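Local coordinates for ribosomal protein uL16 3-hydroxylase (PDB 4CCL) that hydroxylates an arginine of ribosomal protein uL16 as an iron- and 2-oxoglutarate-dependent JmjC-family oxygenase that works as a homodimer, at residues S114-G120 with A191-N197. Numbering follows the deposited sequence.
Sequences SFSVPGG and ALENAMN. With SO4 (sulfate ion), chain L.
Two neighbouring antiparallel strands of the JmjC double-stranded beta-helix meet here, S114-S116 against A195-N197, their axes 161° apart in direction. S114 with N197 and S116 with A195 are hydrogen-bonded pairs, each closed by two N-H...O bonds, such as S116 N to A195 O at 2.9 Å; F115 and M196 form the non-hydrogen-bonded pair between them. Beyond the strands the pairing changes partners: the type II turn V117-G120 gives G119 N to A191 O (3.0 Å) and takes A191 N on G120 O, so both glycines bind A191. On one face CG of F115 stands anti to the backbone N (chi1 169°), which carries the ring to the N194 side, where N194 ND2 meets its edge at F115 CZ (4.0 Å), the amide turned 72° from the ring. SE of M196, a selenomethionine in this crystal, lies 3.7 Å from F115 CB and 5.1 Å from the F115 ring centroid, an oblique Met-aromatic contact. With an alanine at F115 the ring would be gone, which is likely to leave SE only the CB contact and to open a gap toward N194 and helix 37-45. On the other face S114, an inferred substrate-binding residue, donates from OG to O1 of the sulfate (2.8 Å), probably a crystallisation ion, which R140 also binds. R140 and W142 bind N197 OD1. Strand 79-83 flanks 108-116 on the side away from 195-202, while P37 and L40 of helix 37-45 pack against F115 and M196.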
loop_
_atom_site.group_PDB
_atom_site.type_symbol
_atom_site.label_atom_id
_atom_site.label_comp_id
_atom_site.label_asym_id
_atom_site.label_seq_id
_atom_site.Cartn_x
_atom_site.Cartn_y
_atom_site.Cartn_z
ATOM N N SER B 114 32.016 15.115 -1.089
ATOM C CA SER B 114 32.202 15.938 0.099
ATOM C C SER B 114 33.533 16.682 0.061
ATOM O O SER B 114 34.568 16.101 -0.262
ATOM C CB SER B 114 32.099 15.098 1.377
ATOM O OG SER B 114 33.224 14.248 1.530
ATOM N N PHE B 115 33.497 17.971 0.382
ATOM C CA PHE B 115 34.718 18.743 0.575
ATOM C C PHE B 115 34.860 19.085 2.047
ATOM O O PHE B 115 33.960 19.668 2.643
ATOM C CB PHE B 115 34.710 20.030 -0.255
ATOM C CG PHE B 115 35.822 20.985 0.098
ATOM C CD1 PHE B 115 37.123 20.741 -0.313
ATOM C CD2 PHE B 115 35.563 22.127 0.838
ATOM C CE1 PHE B 115 38.145 21.615 0.010
ATOM C CE2 PHE B 115 36.580 23.006 1.163
ATOM C CZ PHE B 115 37.873 22.749 0.749
ATOM N N SER B 116 35.994 18.723 2.635
ATOM C CA SER B 116 36.213 18.984 4.051
ATOM C C SER B 116 37.543 19.679 4.345
ATOM O O SER B 116 38.594 19.276 3.853
ATOM C CB SER B 116 36.100 17.685 4.858
ATOM O OG SER B 116 36.895 16.658 4.289
ATOM N N VAL B 117 37.481 20.730 5.154
ATOM C CA VAL B 117 38.669 21.377 5.695
ATOM C C VAL B 117 39.111 20.532 6.892
ATOM O O VAL B 117 38.326 19.712 7.367
ATOM C CB VAL B 117 38.341 22.813 6.133
ATOM C CG1 VAL B 117 37.876 23.630 4.941
ATOM C CG2 VAL B 117 37.286 22.797 7.218
ATOM N N PRO B 118 40.360 20.704 7.372
ATOM C CA PRO B 118 40.865 19.849 8.457
ATOM C C PRO B 118 39.940 19.770 9.669
ATOM O O PRO B 118 39.454 20.791 10.152
ATOM C CB PRO B 118 42.174 20.535 8.850
ATOM C CG PRO B 118 42.650 21.148 7.594
ATOM C CD PRO B 118 41.421 21.580 6.839
ATOM N N GLY B 119 39.704 18.552 10.146
ATOM C CA GLY B 119 38.762 18.316 11.223
ATOM C C GLY B 119 37.340 18.151 10.717
ATOM O O GLY B 119 36.470 17.654 11.434
ATOM N N GLY B 120 37.107 18.562 9.475
ATOM C CA GLY B 120 35.787 18.487 8.876
ATOM C C GLY B 120 35.356 17.062 8.594
ATOM O O GLY B 120 36.165 16.224 8.194
ATOM N N ALA B 191 39.084 15.152 7.515
ATOM C CA ALA B 191 40.168 15.711 6.723
ATOM C C ALA B 191 41.406 16.013 7.560
ATOM O O ALA B 191 41.310 16.516 8.679
ATOM C CB ALA B 191 39.699 16.965 5.998
ATOM N N LEU B 192 42.567 15.676 7.009
ATOM C CA LEU B 192 43.839 16.115 7.560
ATOM C C LEU B 192 44.227 17.373 6.789
ATOM O O LEU B 192 44.325 18.456 7.368
ATOM C CB LEU B 192 44.894 15.015 7.432
ATOM C CG LEU B 192 44.540 13.720 8.172
ATOM C CD1 LEU B 192 45.720 12.758 8.202
ATOM C CD2 LEU B 192 44.055 14.022 9.582
ATOM N N GLU B 193 44.454 17.216 5.489
ATOM C CA GLU B 193 44.582 18.373 4.617
ATOM C C GLU B 193 43.218 18.645 3.989
ATOM O O GLU B 193 42.260 17.919 4.257
ATOM C CB GLU B 193 45.656 18.149 3.548
ATOM C CG GLU B 193 47.085 18.158 4.086
ATOM C CD GLU B 193 47.636 16.764 4.320
ATOM O OE1 GLU B 193 47.898 16.055 3.324
ATOM O OE2 GLU B 193 47.806 16.377 5.496
ATOM N N ASN B 194 43.111 19.700 3.185
ATOM C CA ASN B 194 41.853 20.018 2.514
ATOM C C ASN B 194 41.500 18.875 1.577
ATOM O O ASN B 194 42.293 18.507 0.715
ATOM C CB ASN B 194 41.985 21.310 1.708
ATOM C CG ASN B 194 41.565 22.539 2.489
ATOM O OD1 ASN B 194 41.245 22.464 3.675
ATOM N ND2 ASN B 194 41.567 23.687 1.819
ATOM N N ALA B 195 40.299 18.327 1.718
ATOM C CA ALA B 195 40.009 17.042 1.098
ATOM C C ALA B 195 38.728 16.965 0.271
ATOM O O ALA B 195 37.720 17.601 0.583
ATOM C CB ALA B 195 40.012 15.961 2.148
HETATM N N MSE B 196 38.797 16.164 -0.788
HETATM C CA MSE B 196 37.647 15.846 -1.622
HETATM C C MSE B 196 37.413 14.338 -1.623
HETATM O O MSE B 196 38.323 13.556 -1.907
HETATM C CB MSE B 196 37.867 16.349 -3.050
HETATM C CG MSE B 196 37.813 17.862 -3.181
HETATM SE SE MSE B 196 35.989 18.525 -3.380
HETATM C CE MSE B 196 35.898 18.537 -5.324
ATOM N N ASN B 197 36.192 13.934 -1.290
ATOM C CA ASN B 197 35.827 12.523 -1.284
ATOM C C ASN B 197 34.654 12.246 -2.212
ATOM O O ASN B 197 33.688 13.013 -2.258
ATOM C CB ASN B 197 35.499 12.048 0.133
ATOM C CG ASN B 197 36.715 11.512 0.865
ATOM O OD1 ASN B 197 36.588 10.741 1.817
ATOM N ND2 ASN B 197 37.901 11.914 0.422
HETATM S S SO4 L . 31.941 11.787 3.741
HETATM O O1 SO4 L . 32.552 11.714 2.417
HETATM O O2 SO4 L . 31.055 10.643 3.943
HETATM O O3 SO4 L . 32.979 11.759 4.766
HETATM O O4 SO4 L . 31.178 13.027 3.840
#